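VP5 (Halorubrum pleomorphic virus 6, PDB 6QGL) probably mediates fusion of the viral envelope with the membrane of its haloarchaeal host, as a membrane-spanning envelope protein. Local coordinates at residues Asn158-Ser161 with Gly162-Pro165; Thr190-Asp193 with Ser194-Ala198; Tyr411-Ser414 with Gly415-Glu418. One frame throughout, in Å; residues are numbered along the deposited sequence.

Contact 1: residues Asn158-Ser161 with Gly162-Pro165; sequences NLAS and GTSP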
loop_
_atom_site.group_PDB
_atom_site.type_symbol
_atom_site.label_atom_id
_atom_site.label_comp_id
_atom_site.label_asym_id
_atom_site.label_seq_id
_atom_site.Cartn_x
_atom_site.Cartn_y
_atom_site.Cartn_z
ATOM N N ASN A 158 22.920 15.197 27.100
ATOM C CA ASN A 158 23.689 16.400 26.752
ATOM C C ASN A 158 22.955 17.332 25.749
ATOM O O ASN A 158 23.512 18.349 25.325
ATOM C CB ASN A 158 25.096 16.013 26.259
ATOM C CG ASN A 158 26.083 17.151 26.120
ATOM O OD1 ASN A 158 26.314 17.934 27.045
ATOM N ND2 ASN A 158 26.693 17.263 24.953
ATOM N N LEU A 159 21.695 17.013 25.411
ATOM C CA LEU A 159 20.902 17.821 24.483
ATOM C C LEU A 159 20.192 18.973 25.202
ATOM O O LEU A 159 19.427 18.730 26.132
ATOM C CB LEU A 159 19.892 16.935 23.723
ATOM C CG LEU A 159 19.032 17.616 22.661
ATOM C CD1 LEU A 159 19.840 17.937 21.415
ATOM C CD2 LEU A 159 17.860 16.756 22.305
ATOM N N ALA A 160 20.421 20.220 24.736
ATOM C CA ALA A 160 19.842 21.452 25.286
ATOM C C ALA A 160 18.313 21.435 25.333
ATOM O O ALA A 160 17.685 20.823 24.470
ATOM C CB ALA A 160 20.316 22.651 24.482
ATOM N N SER A 161 17.723 22.102 26.346
ATOM C CA SER A 161 16.271 22.197 26.535
ATOM C C SER A 161 15.627 22.997 25.397
ATOM O O SER A 161 16.161 24.035 24.995
ATOM C CB SER A 161 15.950 22.844 27.881
ATOM O OG SER A 161 14.567 22.765 28.184
ATOM N N GLY A 162 14.515 22.478 24.868
ATOM C CA GLY A 162 13.765 23.096 23.777
ATOM C C GLY A 162 14.362 22.904 22.398
ATOM O O GLY A 162 13.857 23.464 21.419
ATOM N N THR A 163 15.440 22.101 22.311
ATOM C CA THR A 163 16.166 21.779 21.082
ATOM C C THR A 163 15.762 20.381 20.619
ATOM O O THR A 163 15.660 19.464 21.438
ATOM C CB THR A 163 17.684 21.923 21.338
ATOM O OG1 THR A 163 17.972 23.292 21.607
ATOM C CG2 THR A 163 18.550 21.447 20.178
ATOM N N SER A 164 15.534 20.223 19.309
ATOM C CA SER A 164 15.192 18.934 18.719
ATOM C C SER A 164 16.470 18.177 18.342
ATOM O O SER A 164 17.399 18.795 17.805
ATOM C CB SER A 164 14.312 19.122 17.485
ATOM O OG SER A 164 14.005 17.880 16.872
ATOM N N PRO A 165 16.542 16.843 18.572
ATOM C CA PRO A 165 17.738 16.096 18.144
ATOM C C PRO A 165 17.766 15.893 16.622
ATOM O O PRO A 165 18.776 15.448 16.075
ATOM C CB PRO A 165 17.611 14.772 18.899
ATOM C CG PRO A 165 16.158 14.576 19.072
ATOM C CD PRO A 165 15.537 15.944 19.182
HETATM O O HOH W 1 15.079 19.131 24.243
#

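Contact 2: residues Thr190-Asp193 with Ser194-Ala198; sequences TGWD and SGNAA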
loop_
_atom_site.group_PDB
_atom_site.type_symbol
_atom_site.label_atom_id
_atom_site.label_comp_id
_atom_site.label_asym_id
_atom_site.label_seq_id
_atom_site.Cartn_x
_atom_site.Cartn_y
_atom_site.Cartn_z
ATOM N N THR A 190 21.939 12.689 18.962
ATOM C CA THR A 190 21.526 12.591 20.368
ATOM C C THR A 190 22.063 13.744 21.241
ATOM O O THR A 190 21.504 14.004 22.309
ATOM C CB THR A 190 21.860 11.217 20.956
ATOM O OG1 THR A 190 23.268 10.998 20.878
ATOM C CG2 THR A 190 21.098 10.082 20.270
ATOM N N GLY A 191 23.115 14.426 20.781
ATOM C CA GLY A 191 23.660 15.592 21.466
ATOM C C GLY A 191 25.053 15.507 22.057
ATOM O O GLY A 191 25.592 16.537 22.472
ATOM N N TRP A 192 25.642 14.299 22.129
ATOM C CA TRP A 192 26.990 14.101 22.679
ATOM C C TRP A 192 28.056 14.576 21.692
ATOM O O TRP A 192 27.775 14.699 20.499
ATOM C CB TRP A 192 27.228 12.624 23.039
ATOM C CG TRP A 192 26.154 12.026 23.895
ATOM C CD1 TRP A 192 25.099 11.275 23.475
ATOM C CD2 TRP A 192 26.004 12.172 25.313
ATOM N NE1 TRP A 192 24.314 10.920 24.545
ATOM C CE2 TRP A 192 24.841 11.462 25.686
ATOM C CE3 TRP A 192 26.751 12.818 26.313
ATOM C CZ2 TRP A 192 24.403 11.385 27.012
ATOM C CZ3 TRP A 192 26.310 12.750 27.625
ATOM C CH2 TRP A 192 25.151 12.040 27.964
ATOM N N ASP A 193 29.272 14.846 22.182
ATOM C CA ASP A 193 30.370 15.266 21.322
ATOM C C ASP A 193 31.018 14.055 20.684
ATOM O O ASP A 193 30.992 12.961 21.259
ATOM C CB ASP A 193 31.424 16.068 22.115
ATOM C CG ASP A 193 30.960 17.424 22.625
ATOM O OD1 ASP A 193 30.083 18.040 21.975
ATOM O OD2 ASP A 193 31.486 17.878 23.667
ATOM N N SER A 194 31.600 14.278 19.491
ATOM C CA SER A 194 32.402 13.288 18.797
ATOM C C SER A 194 33.617 13.171 19.712
ATOM O O SER A 194 34.280 14.162 20.029
ATOM C CB SER A 194 32.788 13.773 17.402
ATOM O OG SER A 194 33.334 15.081 17.425
ATOM N N GLY A 195 33.751 11.992 20.273
ATOM C CA GLY A 195 34.748 11.606 21.263
ATOM C C GLY A 195 34.109 10.780 22.365
ATOM O O GLY A 195 34.768 9.924 22.965
ATOM N N ASN A 196 32.812 11.033 22.632
ATOM C CA ASN A 196 32.028 10.325 23.643
ATOM C C ASN A 196 31.606 8.959 23.102
ATOM O O ASN A 196 31.336 8.830 21.906
ATOM C CB ASN A 196 30.794 11.147 24.028
ATOM C CG ASN A 196 30.181 10.791 25.363
ATOM O OD1 ASN A 196 29.788 9.647 25.623
ATOM N ND2 ASN A 196 30.058 11.781 26.233
ATOM N N ALA A 197 31.541 7.947 23.985
ATOM C CA ALA A 197 31.136 6.581 23.634
ATOM C C ALA A 197 29.655 6.519 23.242
ATOM O O ALA A 197 29.262 5.665 22.445
ATOM C CB ALA A 197 31.405 5.644 24.802
ATOM N N ALA A 198 28.845 7.434 23.811
ATOM C CA ALA A 198 27.408 7.559 23.584
ATOM C C ALA A 198 27.066 8.225 22.250
ATOM O O ALA A 198 25.934 8.068 21.788
ATOM C CB ALA A 198 26.768 8.329 24.730
HETATM O O HOH W 2 23.338 8.572 22.388
#

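Contact 3: residues Tyr411-Ser414 with Gly415-Glu418; sequences YDAS and GDLE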
loop_
_atom_site.group_PDB
_atom_site.type_symbol
_atom_site.label_atom_id
_atom_site.label_comp_id
_atom_site.label_asym_id
_atom_site.label_seq_id
_atom_site.Cartn_x
_atom_site.Cartn_y
_atom_site.Cartn_z
ATOM N N TYR A 411 -16.542 -6.698 28.149
ATOM C CA TYR A 411 -17.630 -5.761 27.856
ATOM C C TYR A 411 -18.817 -6.058 28.782
ATOM O O TYR A 411 -19.127 -7.227 29.016
ATOM C CB TYR A 411 -18.050 -5.826 26.366
ATOM C CG TYR A 411 -19.277 -4.999 26.033
ATOM C CD1 TYR A 411 -19.188 -3.622 25.852
ATOM C CD2 TYR A 411 -20.532 -5.593 25.922
ATOM C CE1 TYR A 411 -20.318 -2.853 25.576
ATOM C CE2 TYR A 411 -21.668 -4.834 25.643
ATOM C CZ TYR A 411 -21.557 -3.464 25.473
ATOM O OH TYR A 411 -22.676 -2.716 25.199
ATOM N N ASP A 412 -19.480 -5.000 29.289
ATOM C CA ASP A 412 -20.642 -5.091 30.179
ATOM C C ASP A 412 -21.941 -4.972 29.367
ATOM O O ASP A 412 -22.336 -3.872 28.964
ATOM C CB ASP A 412 -20.564 -4.009 31.273
ATOM C CG ASP A 412 -21.445 -4.229 32.489
ATOM O OD1 ASP A 412 -22.489 -4.902 32.357
ATOM O OD2 ASP A 412 -21.101 -3.709 33.569
ATOM N N ALA A 413 -22.594 -6.113 29.126
ATOM C CA ALA A 413 -23.824 -6.206 28.344
ATOM C C ALA A 413 -25.093 -6.244 29.204
ATOM O O ALA A 413 -26.113 -6.778 28.762
ATOM C CB ALA A 413 -23.757 -7.415 27.422
ATOM N N SER A 414 -25.047 -5.636 30.408
ATOM C CA SER A 414 -26.185 -5.578 31.337
ATOM C C SER A 414 -27.387 -4.790 30.801
ATOM O O SER A 414 -28.522 -5.047 31.213
ATOM C CB SER A 414 -25.756 -5.022 32.690
ATOM O OG SER A 414 -24.830 -5.896 33.313
ATOM N N GLY A 415 -27.120 -3.841 29.904
ATOM C CA GLY A 415 -28.144 -3.012 29.276
ATOM C C GLY A 415 -28.663 -3.582 27.971
ATOM O O GLY A 415 -29.733 -3.184 27.501
ATOM N N ASP A 416 -27.910 -4.535 27.391
ATOM C CA ASP A 416 -28.214 -5.196 26.124
ATOM C C ASP A 416 -28.946 -6.541 26.278
ATOM O O ASP A 416 -29.794 -6.859 25.442
ATOM C CB ASP A 416 -26.926 -5.390 25.314
ATOM C CG ASP A 416 -26.063 -4.147 25.192
ATOM O OD1 ASP A 416 -26.500 -3.183 24.526
ATOM O OD2 ASP A 416 -24.945 -4.142 25.755
ATOM N N LEU A 417 -28.612 -7.332 27.321
ATOM C CA LEU A 417 -29.206 -8.655 27.561
ATOM C C LEU A 417 -30.336 -8.623 28.581
ATOM O O LEU A 417 -30.292 -7.827 29.519
ATOM C CB LEU A 417 -28.138 -9.666 28.028
ATOM C CG LEU A 417 -26.958 -9.960 27.096
ATOM C CD1 LEU A 417 -25.837 -10.642 27.852
ATOM C CD2 LEU A 417 -27.377 -10.806 25.902
ATOM N N GLU A 418 -31.333 -9.515 28.411
ATOM C CA GLU A 418 -32.458 -9.675 29.337
ATOM C C GLU A 418 -31.998 -10.523 30.521
ATOM O O GLU A 418 -32.383 -10.244 31.659
ATOM C CB GLU A 418 -33.665 -10.325 28.649
ATOM C CG GLU A 418 -34.498 -9.358 27.822
ATOM C CD GLU A 418 -35.849 -9.860 27.343
ATOM O OE1 GLU A 418 -36.308 -10.923 27.822
ATOM O OE2 GLU A 418 -36.459 -9.175 26.490
#

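Contact 1: residues Asn158-Ser161 with Gly162-Pro165
L159 reaches across a type II beta turn, A160 to T163, to the residues that lead from it toward strand 166-174. Its two methyl branches divide the work. CD1 meets CG2 of T163 at 3.9 Å, the two side chains passing at a slant, while CD2 lies 3.9 Å from CB of P165, whose side chain runs at about a right angle to that of the leucine. CG of L159 stands anti to the backbone N (chi1 -177°), beside the carbonyl carbon, and directs the methyls at T163 and P165. P165 is buried; it also packs on L145 and T134, and L159 shares the contact with L145, so the leucine and proline that flank the turn both pack on helix 145-148, and the proline on helix 97-140 as well.

Across the turn, the bond from N of T163 to O of A160 is weak, at 3.4 Å. G162 takes the third position of the turn with a positive phi of 78°, a value common for glycine there. CB of T163 lies 3.3 Å from O of A160, and OG1 of T163 is beside CB of A160 at 3.8 Å. A water completes the closure by donating to both carbonyls, 3.1 Å from O of A160 and 2.9 Å from O of T163.

Contact 2: residues Thr190-Asp193 with Ser194-Ala198
D193 and N196 close a beta turn through the bond from N of N196 to O of D193, 3.0 Å long and nearly straight at 164°, its donor standing above the carbonyl plane. This turn forms the tip of the connection between the antiparallel strands 180-189 and 201-204, and G195 passes through it with a strongly positive phi. N196 then starts a second bend. Its OD1 accepts from N of A198 at 3.0 Å, which makes an Asx turn and brings A198 back against one face of the W192 indole.

The indole is the apolar centre of the contact. CB of A198 sits over that face in a CH-pi contact, 3.6 Å from the centroid of the five-membered ring and only 10° off its normal. CG of N196 is anti to its backbone N, which puts the amide beside the indole, nearer the six-membered ring: ND2 approaches CE3 of W192 obliquely at 3.5 Å, with the amide and ring planes inclined by 44°. The ring's polar end faces elsewhere, NE1 of W192 donating to O of R155. At the base of the loop, one water links T190 to A198, accepting from OG1 of T190 at 2.9 Å and donating to O of A198 at 2.7 Å.

The N196 amide therefore has two roles, OD1 fixing the backbone and ND2 lying against the indole. With its oxygen held by N of A198, the amide is probably limited in its rotation, so the Asx turn may help to keep both the asparagine and the alanine methyl in place against the tryptophan.

Contact 3: residues Tyr411-Ser414 with Gly415-Glu418
The phenol of Y411 donates from OH to OD2 of D416 at 2.7 Å, tying the end of strand 409-412 to the bend that follows it, where the chain leaves the strand through an Asx turn headed by D412. The carboxylate oxygen of D416 is met on its syn side and lies at the edge of the tyrosine ring, in its plane; ring and carboxylate are inclined by just 23°, although the two side chains cross at about a right angle. The tyrosine has CG anti to its main-chain nitrogen (chi1 173°), and this carries the ring alongside the chain to the aspartate five residues on. Such a bond would be expected to stabilise the charged form of D416.

In the Asx turn, OD1 of D412 accepts from N of S414 at 3.3 Å, and also from OG of the same serine at 2.7 Å. The serine is thus held by both its backbone and its hydroxyl. Next along, O of A413 receives two backbone donors, N of D416 at 3.2 Å and N of L417 at 2.9 Å, which wraps residues 414-416 round that carbonyl.

Outward from these bonds the contact becomes apolar. A413 and L417 are both buried, and L417 also packs on E392, while Y411 and D416 touch V396 and V394 of strand 393-397. The bend is thereby set against a neighbouring strand of another sheet. Its hydrophobic closure is made by CD1 of L417, 3.9 Å from CB of A413.

Overall arrangement
Contacts 1 and 2 adjoin each other, in loops at the ends of strands of the same four-stranded antiparallel sheet, with centres 14 Å apart. They meet directly: ND2 of N158 probably bonds to O of G191, and its CB packs on the W192 ring. Contact 3 is remote, its nearest atoms about 40 Å from contact 1; it begins on the last residues of a strand in a three-stranded sheet and runs into the loop after it. None is a deep core contact: contact 1 lies at the surface, and contacts 2 and 3 are partly buried. Aliphatic packing and water prevail in the first, an indole face in the second, and aspartate hydrogen bonds in the third.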